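Local coordinates for protein peptidase M14, carboxypeptidase A (Thermoplasmatales archaeon SCGC AB-540-F20, PDB 4XED) that is a calcium-binding PKD domain of an archaeal M14-like peptidase, a beta-sandwich module that probably serves in protein binding rather than in catalysis, at residues P10-P15 against Y26-T31; G21-Y26 against I63-W68; N37-I42 against I53-S58; V75-A80 against W90-V95. All coordinates share one frame; numbering follows the deposited sequence.

Contact 1 of 4, residues P10-P15 against Y26-T31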
loop_
_atom_site.group_PDB
_atom_site.type_symbol
_atom_site.label_atom_id
_atom_site.label_comp_id
_atom_site.label_asym_id
_atom_site.label_seq_id
_atom_site.Cartn_x
_atom_site.Cartn_y
_atom_site.Cartn_z
ATOM N N PRO A 10 1.095 7.140 -2.638
ATOM C CA PRO A 10 -0.114 6.325 -2.701
ATOM C C PRO A 10 -1.135 6.610 -1.626
ATOM O O PRO A 10 -0.805 7.032 -0.514
ATOM C CB PRO A 10 0.420 4.895 -2.556
ATOM C CG PRO A 10 1.838 4.971 -3.090
ATOM C CD PRO A 10 2.313 6.292 -2.618
ATOM N N ASN A 11 -2.374 6.319 -1.985
ATOM C CA ASN A 11 -3.492 6.307 -1.064
ATOM C C ASN A 11 -3.830 4.858 -0.698
ATOM O O ASN A 11 -3.804 3.975 -1.550
ATOM C CB ASN A 11 -4.702 6.968 -1.719
ATOM C CG ASN A 11 -4.527 8.435 -1.921
ATOM O OD1 ASN A 11 -4.681 9.221 -0.979
ATOM N ND2 ASN A 11 -4.084 8.818 -3.115
ATOM N N VAL A 12 -4.205 4.659 0.573
ATOM C CA VAL A 12 -4.596 3.369 1.130
ATOM C C VAL A 12 -5.911 3.505 1.894
ATOM O O VAL A 12 -5.951 4.268 2.856
ATOM C CB VAL A 12 -3.531 2.838 2.143
ATOM C CG1 VAL A 12 -3.912 1.447 2.627
ATOM C CG2 VAL A 12 -2.113 2.913 1.584
ATOM N N THR A 13 -6.966 2.811 1.479
ATOM C CA THR A 13 -8.203 2.833 2.254
ATOM C C THR A 13 -8.644 1.421 2.601
ATOM O O THR A 13 -8.429 0.483 1.834
ATOM C CB THR A 13 -9.362 3.607 1.530
ATOM O OG1 THR A 13 -9.681 2.970 0.293
ATOM C CG2 THR A 13 -8.972 5.047 1.275
ATOM N N GLY A 14 -9.300 1.285 3.743
ATOM C CA GLY A 14 -9.856 0.011 4.157
ATOM C C GLY A 14 -10.159 0.119 5.637
ATOM O O GLY A 14 -10.057 1.198 6.227
ATOM N N PRO A 15 -10.588 -1.004 6.243
ATOM C CA PRO A 15 -10.996 -0.979 7.653
ATOM C C PRO A 15 -9.844 -0.619 8.585
ATOM O O PRO A 15 -8.743 -1.164 8.474
ATOM C CB PRO A 15 -11.456 -2.399 7.905
ATOM C CG PRO A 15 -11.656 -2.989 6.638
ATOM C CD PRO A 15 -10.824 -2.301 5.617
ATOM N N TYR A 26 -7.789 -3.976 1.482
ATOM C CA TYR A 26 -7.213 -2.633 1.370
ATOM C C TYR A 26 -7.060 -2.249 -0.100
ATOM O O TYR A 26 -6.574 -3.030 -0.908
ATOM C CB TYR A 26 -5.876 -2.563 2.176
ATOM C CG TYR A 26 -6.210 -2.764 3.630
ATOM C CD1 TYR A 26 -6.553 -1.700 4.442
ATOM C CD2 TYR A 26 -6.302 -4.037 4.166
ATOM C CE1 TYR A 26 -7.012 -1.891 5.726
ATOM C CE2 TYR A 26 -6.732 -4.249 5.490
ATOM C CZ TYR A 26 -7.101 -3.181 6.241
ATOM O OH TYR A 26 -7.545 -3.415 7.539
ATOM N N THR A 27 -7.471 -1.025 -0.385
ATOM C CA THR A 27 -7.430 -0.469 -1.725
ATOM C C THR A 27 -6.255 0.500 -1.815
ATOM O O THR A 27 -6.135 1.409 -0.980
ATOM C CB THR A 27 -8.737 0.262 -2.035
ATOM O OG1 THR A 27 -9.822 -0.659 -1.941
ATOM C CG2 THR A 27 -8.683 0.882 -3.413
ATOM N N PHE A 28 -5.393 0.297 -2.820
ATOM C CA PHE A 28 -4.181 1.093 -3.008
ATOM C C PHE A 28 -4.262 1.758 -4.366
ATOM O O PHE A 28 -4.595 1.093 -5.371
ATOM C CB PHE A 28 -2.926 0.212 -2.974
ATOM C CG PHE A 28 -2.717 -0.504 -1.661
ATOM C CD1 PHE A 28 -3.353 -1.702 -1.387
ATOM C CD2 PHE A 28 -1.865 -0.003 -0.694
ATOM C CE1 PHE A 28 -3.183 -2.366 -0.186
ATOM C CE2 PHE A 28 -1.697 -0.662 0.514
ATOM C CZ PHE A 28 -2.359 -1.854 0.743
ATOM N N VAL A 29 -3.903 3.031 -4.435
ATOM C CA VAL A 29 -3.786 3.652 -5.753
ATOM C C VAL A 29 -2.920 4.892 -5.732
ATOM O O VAL A 29 -2.912 5.654 -4.763
ATOM C CB VAL A 29 -5.176 4.027 -6.343
ATOM C CG1 VAL A 29 -5.883 5.043 -5.469
ATOM C CG2 VAL A 29 -5.083 4.521 -7.802
ATOM N N THR A 30 -2.161 5.072 -6.807
ATOM C CA THR A 30 -1.517 6.329 -7.056
ATOM C C THR A 30 -1.461 6.562 -8.559
ATOM O O THR A 30 -1.854 5.693 -9.341
ATOM C CB THR A 30 -0.123 6.385 -6.418
ATOM O OG1 THR A 30 0.252 7.758 -6.332
ATOM C CG2 THR A 30 0.925 5.616 -7.222
ATOM N N THR A 31 -0.987 7.741 -8.931
ATOM C CA THR A 31 -0.680 8.068 -10.314
ATOM C C THR A 31 0.772 8.508 -10.421
ATOM O O THR A 31 1.377 8.993 -9.476
ATOM C CB THR A 31 -1.586 9.207 -10.853
ATOM O OG1 THR A 31 -1.357 10.412 -10.129
ATOM C CG2 THR A 31 -3.044 8.874 -10.713
HETATM O O HOH W 1 -10.727 -1.436 0.686
#

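Contact 2 of 4, residues G21-Y26 against I63-W68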
loop_
_atom_site.group_PDB
_atom_site.type_symbol
_atom_site.label_atom_id
_atom_site.label_comp_id
_atom_site.label_asym_id
_atom_site.label_seq_id
_atom_site.Cartn_x
_atom_site.Cartn_y
_atom_site.Cartn_z
ATOM N N GLY A 21 -7.509 -12.071 13.303
ATOM C CA GLY A 21 -7.755 -13.338 12.623
ATOM C C GLY A 21 -8.724 -13.249 11.459
ATOM O O GLY A 21 -8.894 -14.208 10.690
ATOM N N THR A 22 -9.366 -12.096 11.313
ATOM C CA THR A 22 -10.300 -11.873 10.210
ATOM C C THR A 22 -9.603 -11.160 9.048
ATOM O O THR A 22 -8.780 -10.271 9.230
ATOM C CB THR A 22 -11.531 -11.097 10.697
ATOM O OG1 THR A 22 -12.240 -11.904 11.649
ATOM C CG2 THR A 22 -12.473 -10.732 9.537
ATOM N N THR A 23 -9.932 -11.558 7.831
ATOM C CA THR A 23 -9.252 -11.025 6.648
ATOM C C THR A 23 -9.947 -9.746 6.196
ATOM O O THR A 23 -11.171 -9.712 6.143
ATOM C CB THR A 23 -9.285 -12.044 5.513
ATOM O OG1 THR A 23 -8.710 -13.276 5.975
ATOM C CG2 THR A 23 -8.572 -11.495 4.282
ATOM N N TYR A 24 -9.172 -8.706 5.889
ATOM C CA TYR A 24 -9.708 -7.400 5.458
ATOM C C TYR A 24 -9.057 -6.938 4.162
ATOM O O TYR A 24 -7.906 -7.269 3.895
ATOM C CB TYR A 24 -9.510 -6.358 6.571
ATOM C CG TYR A 24 -10.295 -6.702 7.837
ATOM C CD1 TYR A 24 -11.691 -6.519 7.911
ATOM C CD2 TYR A 24 -9.651 -7.195 8.948
ATOM C CE1 TYR A 24 -12.400 -6.832 9.046
ATOM C CE2 TYR A 24 -10.358 -7.538 10.090
ATOM C CZ TYR A 24 -11.726 -7.342 10.129
ATOM O OH TYR A 24 -12.411 -7.661 11.279
ATOM N N ASN A 25 -9.811 -6.177 3.374
ATOM C CA ASN A 25 -9.367 -5.686 2.059
ATOM C C ASN A 25 -8.933 -4.240 2.104
ATOM O O ASN A 25 -9.627 -3.390 2.648
ATOM C CB ASN A 25 -10.528 -5.769 1.067
ATOM C CG ASN A 25 -10.949 -7.163 0.796
ATOM O OD1 ASN A 25 -10.122 -8.022 0.524
ATOM N ND2 ASN A 25 -12.238 -7.405 0.838
ATOM N N TYR A 26 -7.789 -3.976 1.482
ATOM C CA TYR A 26 -7.213 -2.633 1.370
ATOM C C TYR A 26 -7.060 -2.249 -0.100
ATOM O O TYR A 26 -6.574 -3.030 -0.908
ATOM C CB TYR A 26 -5.876 -2.563 2.176
ATOM C CG TYR A 26 -6.210 -2.764 3.630
ATOM C CD1 TYR A 26 -6.553 -1.700 4.442
ATOM C CD2 TYR A 26 -6.302 -4.037 4.166
ATOM C CE1 TYR A 26 -7.012 -1.891 5.726
ATOM C CE2 TYR A 26 -6.732 -4.249 5.490
ATOM C CZ TYR A 26 -7.101 -3.181 6.241
ATOM O OH TYR A 26 -7.545 -3.415 7.539
ATOM N N ILE A 63 -6.370 -3.956 -5.115
ATOM C CA ILE A 63 -6.934 -4.338 -3.832
ATOM C C ILE A 63 -6.225 -5.576 -3.338
ATOM O O ILE A 63 -6.198 -6.594 -4.039
ATOM C CB ILE A 63 -8.483 -4.510 -3.912
ATOM C CG1 ILE A 63 -9.083 -3.153 -4.385
ATOM C CG2 ILE A 63 -9.018 -4.997 -2.600
ATOM C CD1 ILE A 63 -10.510 -3.040 -4.759
ATOM N N PHE A 64 -5.633 -5.500 -2.148
ATOM C CA PHE A 64 -4.981 -6.631 -1.498
ATOM C C PHE A 64 -5.528 -6.831 -0.113
ATOM O O PHE A 64 -5.795 -5.859 0.587
ATOM C CB PHE A 64 -3.486 -6.399 -1.405
ATOM C CG PHE A 64 -2.829 -6.218 -2.723
ATOM C CD1 PHE A 64 -2.860 -7.216 -3.691
ATOM C CD2 PHE A 64 -2.185 -5.039 -2.995
ATOM C CE1 PHE A 64 -2.248 -7.024 -4.918
ATOM C CE2 PHE A 64 -1.573 -4.839 -4.196
ATOM C CZ PHE A 64 -1.608 -5.828 -5.173
ATOM N N SER A 65 -5.687 -8.093 0.277
ATOM C CA SER A 65 -6.191 -8.417 1.590
ATOM C C SER A 65 -5.067 -8.820 2.542
ATOM O O SER A 65 -3.987 -9.214 2.112
ATOM C CB SER A 65 -7.243 -9.514 1.495
ATOM O OG SER A 65 -6.732 -10.706 0.932
ATOM N N HIS A 66 -5.330 -8.713 3.833
ATOM C CA HIS A 66 -4.367 -9.095 4.851
ATOM C C HIS A 66 -5.142 -9.506 6.086
ATOM O O HIS A 66 -6.284 -9.084 6.282
ATOM C CB HIS A 66 -3.376 -7.964 5.147
ATOM C CG HIS A 66 -2.180 -8.402 5.936
ATOM N ND1 HIS A 66 -1.214 -9.239 5.411
ATOM C CD2 HIS A 66 -1.790 -8.130 7.207
ATOM C CE1 HIS A 66 -0.288 -9.467 6.331
ATOM N NE2 HIS A 66 -0.601 -8.782 7.420
ATOM N N THR A 67 -4.489 -10.336 6.890
ATOM C CA THR A 67 -5.008 -10.782 8.181
ATOM C C THR A 67 -3.905 -10.563 9.217
ATOM O O THR A 67 -2.743 -10.892 8.950
ATOM C CB THR A 67 -5.385 -12.297 8.137
ATOM O OG1 THR A 67 -6.265 -12.531 7.036
ATOM C CG2 THR A 67 -6.063 -12.717 9.374
ATOM N N TRP A 68 -4.244 -9.979 10.358
ATOM C CA TRP A 68 -3.301 -9.829 11.468
ATOM C C TRP A 68 -3.665 -10.845 12.556
ATOM O O TRP A 68 -4.831 -10.971 12.940
ATOM C CB TRP A 68 -3.361 -8.416 12.041
ATOM C CG TRP A 68 -2.847 -7.338 11.111
ATOM C CD1 TRP A 68 -1.575 -6.834 11.090
ATOM C CD2 TRP A 68 -3.568 -6.628 10.097
ATOM N NE1 TRP A 68 -1.455 -5.853 10.139
ATOM C CE2 TRP A 68 -2.662 -5.707 9.512
ATOM C CE3 TRP A 68 -4.876 -6.678 9.611
ATOM C CZ2 TRP A 68 -3.025 -4.857 8.456
ATOM C CZ3 TRP A 68 -5.227 -5.825 8.586
ATOM C CH2 TRP A 68 -4.307 -4.924 8.034
HETATM O O HOH W 2 -6.985 -9.338 11.087
#

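Contact 3 of 4, residues N37-I42 against I53-S58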
loop_
_atom_site.group_PDB
_atom_site.type_symbol
_atom_site.label_atom_id
_atom_site.label_comp_id
_atom_site.label_asym_id
_atom_site.label_seq_id
_atom_site.Cartn_x
_atom_site.Cartn_y
_atom_site.Cartn_z
ATOM N N ASN A 37 3.890 3.317 -15.865
ATOM C CA ASN A 37 3.552 2.177 -15.040
ATOM C C ASN A 37 4.346 2.226 -13.754
ATOM O O ASN A 37 5.459 2.786 -13.713
ATOM C CB ASN A 37 3.876 0.879 -15.760
ATOM C CG ASN A 37 2.955 0.583 -16.913
ATOM O OD1 ASN A 37 1.886 1.169 -17.076
ATOM N ND2 ASN A 37 3.379 -0.353 -17.736
ATOM N N ILE A 38 3.769 1.686 -12.684
ATOM C CA ILE A 38 4.441 1.688 -11.378
ATOM C C ILE A 38 4.309 0.356 -10.637
ATOM O O ILE A 38 3.394 -0.434 -10.896
ATOM C CB ILE A 38 3.974 2.854 -10.411
ATOM C CG1 ILE A 38 2.588 2.609 -9.774
ATOM C CG2 ILE A 38 4.025 4.196 -11.126
ATOM C CD1 ILE A 38 1.418 2.721 -10.700
ATOM N N THR A 39 5.223 0.130 -9.697
ATOM C CA THR A 39 5.160 -0.987 -8.772
ATOM C C THR A 39 4.979 -0.413 -7.366
ATOM O O THR A 39 5.364 0.725 -7.105
ATOM C CB THR A 39 6.401 -1.902 -8.814
ATOM O OG1 THR A 39 7.595 -1.131 -8.634
ATOM C CG2 THR A 39 6.454 -2.663 -10.138
ATOM N N TYR A 40 4.381 -1.196 -6.475
ATOM C CA TYR A 40 4.119 -0.784 -5.110
ATOM C C TYR A 40 4.940 -1.595 -4.109
ATOM O O TYR A 40 5.139 -2.790 -4.286
ATOM C CB TYR A 40 2.637 -0.972 -4.764
ATOM C CG TYR A 40 1.679 -0.088 -5.529
ATOM C CD1 TYR A 40 1.352 1.189 -5.067
ATOM C CD2 TYR A 40 1.100 -0.524 -6.708
ATOM C CE1 TYR A 40 0.463 2.004 -5.759
ATOM C CE2 TYR A 40 0.215 0.287 -7.422
ATOM C CZ TYR A 40 -0.106 1.548 -6.931
ATOM O OH TYR A 40 -0.959 2.419 -7.577
ATOM N N TYR A 41 5.378 -0.920 -3.053
ATOM C CA TYR A 41 6.030 -1.553 -1.902
ATOM C C TYR A 41 5.096 -1.287 -0.736
ATOM O O TYR A 41 4.852 -0.138 -0.382
ATOM C CB TYR A 41 7.434 -0.993 -1.655
ATOM C CG TYR A 41 8.202 -1.734 -0.611
ATOM C CD1 TYR A 41 7.876 -1.623 0.735
ATOM C CD2 TYR A 41 9.289 -2.539 -0.956
ATOM C CE1 TYR A 41 8.573 -2.281 1.689
ATOM C CE2 TYR A 41 10.015 -3.221 0.024
ATOM C CZ TYR A 41 9.636 -3.084 1.353
ATOM O OH TYR A 41 10.321 -3.713 2.374
ATOM N N ILE A 42 4.514 -2.353 -0.189
ATOM C CA ILE A 42 3.546 -2.277 0.900
ATOM C C ILE A 42 4.150 -2.920 2.151
ATOM O O ILE A 42 4.668 -4.043 2.098
ATOM C CB ILE A 42 2.252 -2.998 0.513
ATOM C CG1 ILE A 42 1.625 -2.329 -0.726
ATOM C CG2 ILE A 42 1.281 -3.090 1.691
ATOM C CD1 ILE A 42 0.535 -3.151 -1.351
ATOM N N ILE A 53 5.433 -5.016 -6.050
ATOM C CA ILE A 53 4.464 -5.780 -6.822
ATOM C C ILE A 53 3.940 -4.947 -8.000
ATOM O O ILE A 53 3.845 -3.713 -7.908
ATOM C CB ILE A 53 3.315 -6.278 -5.929
ATOM C CG1 ILE A 53 2.717 -5.111 -5.126
ATOM C CG2 ILE A 53 3.810 -7.416 -5.018
ATOM C CD1 ILE A 53 1.456 -5.436 -4.481
ATOM N N GLY A 54 3.636 -5.628 -9.107
ATOM C CA GLY A 54 3.299 -4.957 -10.348
ATOM C C GLY A 54 4.207 -5.434 -11.468
ATOM O O GLY A 54 4.777 -6.504 -11.383
ATOM N N PRO A 55 4.356 -4.649 -12.530
ATOM C CA PRO A 55 3.810 -3.287 -12.687
ATOM C C PRO A 55 2.307 -3.241 -12.894
ATOM O O PRO A 55 1.694 -4.202 -13.390
ATOM C CB PRO A 55 4.529 -2.770 -13.942
ATOM C CG PRO A 55 4.886 -4.000 -14.711
ATOM C CD PRO A 55 5.208 -5.030 -13.665
ATOM N N TYR A 56 1.750 -2.093 -12.521
ATOM C CA TYR A 56 0.361 -1.725 -12.738
ATOM C C TYR A 56 0.305 -0.414 -13.512
ATOM O O TYR A 56 1.273 0.363 -13.513
ATOM C CB TYR A 56 -0.367 -1.553 -11.419
ATOM C CG TYR A 56 -0.444 -2.822 -10.606
ATOM C CD1 TYR A 56 -1.328 -3.842 -10.933
ATOM C CD2 TYR A 56 0.389 -3.004 -9.509
ATOM C CE1 TYR A 56 -1.390 -5.005 -10.157
ATOM C CE2 TYR A 56 0.339 -4.161 -8.743
ATOM C CZ TYR A 56 -0.546 -5.151 -9.063
ATOM O OH TYR A 56 -0.576 -6.297 -8.294
ATOM N N ALA A 57 -0.822 -0.136 -14.170
ATOM C CA ALA A 57 -1.023 1.139 -14.845
ATOM C C ALA A 57 -1.067 2.255 -13.809
ATOM O O ALA A 57 -1.640 2.078 -12.704
ATOM C CB ALA A 57 -2.326 1.118 -15.630
ATOM N N SER A 58 -0.577 3.426 -14.208
ATOM C CA SER A 58 -0.806 4.612 -13.421
ATOM C C SER A 58 -2.314 4.786 -13.214
ATOM O O SER A 58 -3.082 4.718 -14.169
ATOM C CB SER A 58 -0.185 5.814 -14.109
ATOM O OG SER A 58 -0.431 7.025 -13.430
HETATM O O HOH W 3 0.636 3.631 -16.820
HETATM O O HOH W 4 -1.726 1.436 -9.936
#

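Contact 4 of 4, residues V75-A80 against W90-V95. With EDO (1,2-ethanediol), chain C.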
loop_
_atom_site.group_PDB
_atom_site.type_symbol
_atom_site.label_atom_id
_atom_site.label_comp_id
_atom_site.label_asym_id
_atom_site.label_seq_id
_atom_site.Cartn_x
_atom_site.Cartn_y
_atom_site.Cartn_z
ATOM N N VAL A 75 0.754 -0.005 11.376
ATOM C CA VAL A 75 0.862 1.079 10.412
ATOM C C VAL A 75 1.078 0.483 9.030
ATOM O O VAL A 75 2.172 0.010 8.702
ATOM C CB VAL A 75 1.986 2.040 10.769
ATOM C CG1 VAL A 75 1.959 3.195 9.828
ATOM C CG2 VAL A 75 1.834 2.515 12.204
ATOM N N VAL A 76 0.006 0.449 8.239
ATOM C CA VAL A 76 0.096 -0.024 6.872
ATOM C C VAL A 76 0.674 1.140 6.046
ATOM O O VAL A 76 0.193 2.276 6.158
ATOM C CB VAL A 76 -1.276 -0.420 6.332
ATOM C CG1 VAL A 76 -1.212 -0.803 4.879
ATOM C CG2 VAL A 76 -1.863 -1.538 7.181
ATOM N N ARG A 77 1.701 0.878 5.248
ATOM C CA ARG A 77 2.310 1.930 4.438
ATOM C C ARG A 77 2.491 1.431 3.021
ATOM O O ARG A 77 2.730 0.233 2.783
ATOM C CB ARG A 77 3.664 2.373 5.010
ATOM C CG ARG A 77 3.605 2.784 6.467
ATOM C CD ARG A 77 4.792 3.675 6.804
ATOM N NE ARG A 77 6.066 3.011 6.594
ATOM C CZ ARG A 77 7.240 3.622 6.625
ATOM N NH1 ARG A 77 7.330 4.923 6.884
ATOM N NH2 ARG A 77 8.331 2.924 6.438
ATOM N N ALA A 78 2.392 2.360 2.068
ATOM C CA ALA A 78 2.638 2.034 0.679
ATOM C C ALA A 78 3.385 3.152 -0.006
ATOM O O ALA A 78 3.062 4.319 0.146
ATOM C CB ALA A 78 1.341 1.749 -0.049
ATOM N N LYS A 79 4.397 2.771 -0.781
ATOM C CA LYS A 79 5.106 3.692 -1.691
ATOM C C LYS A 79 5.107 3.072 -3.089
ATOM O O LYS A 79 4.778 1.887 -3.244
ATOM C CB LYS A 79 6.513 4.018 -1.194
ATOM C CG LYS A 79 7.442 2.834 -1.147
ATOM C CD LYS A 79 8.856 3.213 -0.696
ATOM C CE LYS A 79 9.683 1.942 -0.396
ATOM N NZ LYS A 79 11.135 2.287 -0.155
ATOM N N ALA A 80 5.435 3.877 -4.094
ATOM C CA ALA A 80 5.403 3.387 -5.457
ATOM C C ALA A 80 6.674 3.871 -6.159
ATOM O O ALA A 80 7.256 4.910 -5.820
ATOM C CB ALA A 80 4.190 3.909 -6.185
ATOM N N TRP A 90 5.698 7.728 1.321
ATOM C CA TRP A 90 4.777 6.708 1.753
ATOM C C TRP A 90 3.408 7.280 2.088
ATOM O O TRP A 90 3.303 8.317 2.774
ATOM C CB TRP A 90 5.268 6.115 3.055
ATOM C CG TRP A 90 6.582 5.428 3.107
ATOM C CD1 TRP A 90 7.776 5.954 3.486
ATOM C CD2 TRP A 90 6.802 4.035 2.876
ATOM N NE1 TRP A 90 8.730 4.974 3.491
ATOM C CE2 TRP A 90 8.163 3.782 3.128
ATOM C CE3 TRP A 90 5.988 2.977 2.485
ATOM C CZ2 TRP A 90 8.724 2.520 3.011
ATOM C CZ3 TRP A 90 6.554 1.698 2.394
ATOM C CH2 TRP A 90 7.909 1.499 2.656
ATOM N N GLY A 91 2.358 6.583 1.675
ATOM C CA GLY A 91 1.023 6.802 2.203
ATOM C C GLY A 91 0.832 5.837 3.354
ATOM O O GLY A 91 1.458 4.767 3.370
ATOM N N THR A 92 0.029 6.204 4.348
ATOM C CA THR A 92 -0.120 5.387 5.549
ATOM C C THR A 92 -1.555 5.339 6.060
ATOM O O THR A 92 -2.326 6.314 5.918
ATOM C CB THR A 92 0.807 5.865 6.709
ATOM O OG1 THR A 92 0.249 6.993 7.385
ATOM C CG2 THR A 92 2.216 6.217 6.229
ATOM N N LEU A 93 -1.900 4.194 6.650
ATOM C CA LEU A 93 -3.187 3.977 7.310
ATOM C C LEU A 93 -2.949 3.138 8.541
ATOM O O LEU A 93 -2.372 2.055 8.461
ATOM C CB LEU A 93 -4.123 3.222 6.372
ATOM C CG LEU A 93 -5.561 3.040 6.845
ATOM C CD1 LEU A 93 -6.331 4.360 6.941
ATOM C CD2 LEU A 93 -6.316 2.060 5.955
ATOM N N GLU A 94 -3.448 3.614 9.681
ATOM C CA GLU A 94 -3.305 2.896 10.953
ATOM C C GLU A 94 -4.493 1.955 11.172
ATOM O O GLU A 94 -5.653 2.390 11.174
ATOM C CB GLU A 94 -3.188 3.913 12.074
ATOM C CG GLU A 94 -3.082 3.354 13.443
ATOM C CD GLU A 94 -3.521 4.365 14.500
ATOM O OE1 GLU A 94 -4.758 4.518 14.738
ATOM O OE2 GLU A 94 -2.618 5.006 15.073
ATOM N N VAL A 95 -4.192 0.679 11.382
ATOM C CA VAL A 95 -5.219 -0.347 11.555
ATOM C C VAL A 95 -5.080 -0.962 12.947
ATOM O O VAL A 95 -4.016 -1.472 13.320
ATOM C CB VAL A 95 -5.011 -1.439 10.511
ATOM C CG1 VAL A 95 -6.010 -2.544 10.676
ATOM C CG2 VAL A 95 -5.143 -0.834 9.095
HETATM C C1 EDO C . 12.502 -0.773 1.296
HETATM O O1 EDO C . 12.481 -0.143 0.024
HETATM C C2 EDO C . 11.634 0.044 2.238
HETATM O O2 EDO C . 12.049 -0.198 3.590
#

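Contact 1 of 4, residues P10-P15 against Y26-T31
Tyr26 meets Pro15 through its hydroxyl: OH donates to Pro15 O at 2.7 Å, in the carbonyl plane and on a lone pair, and the acceptor also lies at the edge of the phenol, near its plane. With CG beside the backbone N and anti to the carbonyl carbon (chi1 -65°), the ring reaches along Gly14, whose CA is 3.7 Å from Tyr26 CD1, to Pro15, whose CD sits 3.8 Å from CE1 of the same ring. Val12 and Phe28, a non-hydrogen-bonded pair, lie side by side pointing the same way; Val12 CG2 touches Phe28 CD2 at 3.7 Å, and Val12 CG1 reaches CE2. The other sheet face carries Thr13 beside Thr27, where a water accepts from Thr27 OG1 and donates to Thr13 O. That carbonyl oxygen also takes Thr27 N at 2.8 Å, so two donors hold it. Reciprocal bonds in the Asn11-Val29 and Thr13-Thr27 pairs fix the antiparallel register, the Asn11 N to Val29 O bond being almost straight at 179°. Around this hairpin, strand 62-66 continues the sheet beyond 24-29, while Val12 and Phe28 pack on Ala78 of strand 72-82 and Tyr26 on Leu93 and Val95 of strand 91-97.

Contact 2 of 4, residues G21-Y26 against I63-W68
In the three-stranded sheet of this PKD domain, strand 24-29 is central and strand 62-66 is an outer strand; their antiparallel pairing carries this contact. Tyr24 with His66 and Tyr26 with Phe64 are hydrogen-bonded pairs, each with two backbone bonds; Tyr24 N to His66 O is the straightest of the four, at 174°. Between them Asn25 and Ser65 form a non-hydrogen-bonded pair, with Asn25 OD1 3.4 Å from Ser65 CB. The short segment axes run at 146°, well off exact antiparallel, in this beta sandwich of the E-set clan. On the face bearing Tyr26, the indole of Trp68 comes from the opposite direction: Trp68 CH2 lies 3.6 Å from Tyr26 CE2, which meets the indole at its edge, in plane. The two six-membered rings stand almost perpendicular, at 89°. His66 CD2 sits over one indole face, 3.4 Å above the plane, while Trp68 NE1 is engaged by Trp44 O and His66 NE2 by Asp46. Next to the Tyr24-His66 pair, Thr23 OG1 and Thr67 OG1 lie 2.8 Å apart, both set beside their own backbone N; Thr67 CG2 packs at 3.4 Å on Gly21 C, and Thr23 CG2 turns to Ser65 CB. A water accepts from Trp68 N and lies 2.7 Å from Thr22 O, one of several acceptors near it, and Gly21 N donates to Trp68 O at 2.9 Å.

Contact 3 of 4, residues N37-I42 against I53-S58
Four backbone hydrogen bonds tie residues 37-42 to 53-58, two in the Ile38-Tyr56 pair and two in Tyr40-Ile53. Tyr56 N to Ile38 O is the shortest, at 2.8 Å, whereas Ile53 N to Tyr40 O is the most bent, with 140° at the hydrogen. One residue, Thr39, lies between the paired positions on the first strand and two, Gly54 and Pro55, on the second, a register shift that marks a beta bulge; Gly54 and Pro55 are joined by a cis peptide bond. Apolar contacts follow on the face shared by the two pairs. The Tyr40 and Tyr56 side chains cross at about a right angle, with Tyr56 CD2 approaching the edge of the Tyr40 ring in its plane, 3.8 Å from Tyr40 CD2. Beside the bulge, Thr39 CG2 rests 3.7 Å from Pro55 CA; its chi1 of 53° sets that methyl anti to the carbonyl carbon. Two waters add polar links: one accepts from Tyr40 OH at 2.7 Å and donates to Ala57 O, while the other donates to Asn37 OD1 and accepts from Ser58 N. Tyr40 OH also receives Thr30 N, and Ser58 OG binds the backbone N of Asp32, a calcium-site residue. The whole is a bulged beta hairpin of strands 38-43 and 49-56, at the edge of the four-stranded sheet of the PKD sandwich.

Contact 4 of 4, residues V75-A80 against W90-V95
Trp90 lies between two cationic side chains of one strand. The guanidinium of Arg77 is stacked flat on one indole face, planes 16° apart, with its CZ 3.6 Å from the centroid of the Trp90 five-membered ring, a cation-pi geometry. A bend at chi3 (-60°) turns the Arg77 chain so that the group lies flat there, while NE is spoken for by a salt bridge to Glu43. Over the opposite face runs the extended Lys79 chain, whose CD makes a CH-pi contact 3.8 Å from the centroid of the Trp90 six-membered ring. Lys79 NZ donates at 2.8 Å to O1 of a 1,2-ethanediol, probably from the crystallisation liquor, and pairs with Glu87. These residues belong to the beta hairpin of strands 72-82 and 91-97, in which Val76-Leu93 and Ala78-Gly91 are the hydrogen-bonded pairs, so N and O of all four residues are satisfied across the strands. Gly91 N to Ala78 O is the shortest of these bonds, at 2.8 Å. Val76 O also receives a CA-H...O contact from Thr92 CA, 3.2 Å away. Thr92 runs alongside Arg77, its CG2 3.7 Å from Arg77 CD, and on the other face Val76 CG2 touches Val95 CG2 at 3.9 Å.

Overall arrangement
From the N terminus, contact 1 closes the first hairpin, pairing strand 11-13 with 24-29. Contact 2 begins on that same second strand, shares Tyr26 and crosses contact 1 along the chain; its long loop ends at strand 62-66, completing the three-stranded sheet. Nested inside that loop, contact 3 closes the hairpin of 38-43 and 49-56. Contact 4 follows in series, closing the last hairpin, and strand 72-82 pairs with 38-43, so contacts 3 and 4 build one four-stranded sheet. The two sheets face each other: Phe28 and Phe64 both pack on Ile42, with Trp68, just after strand 62-66, adding Val76 and Val95.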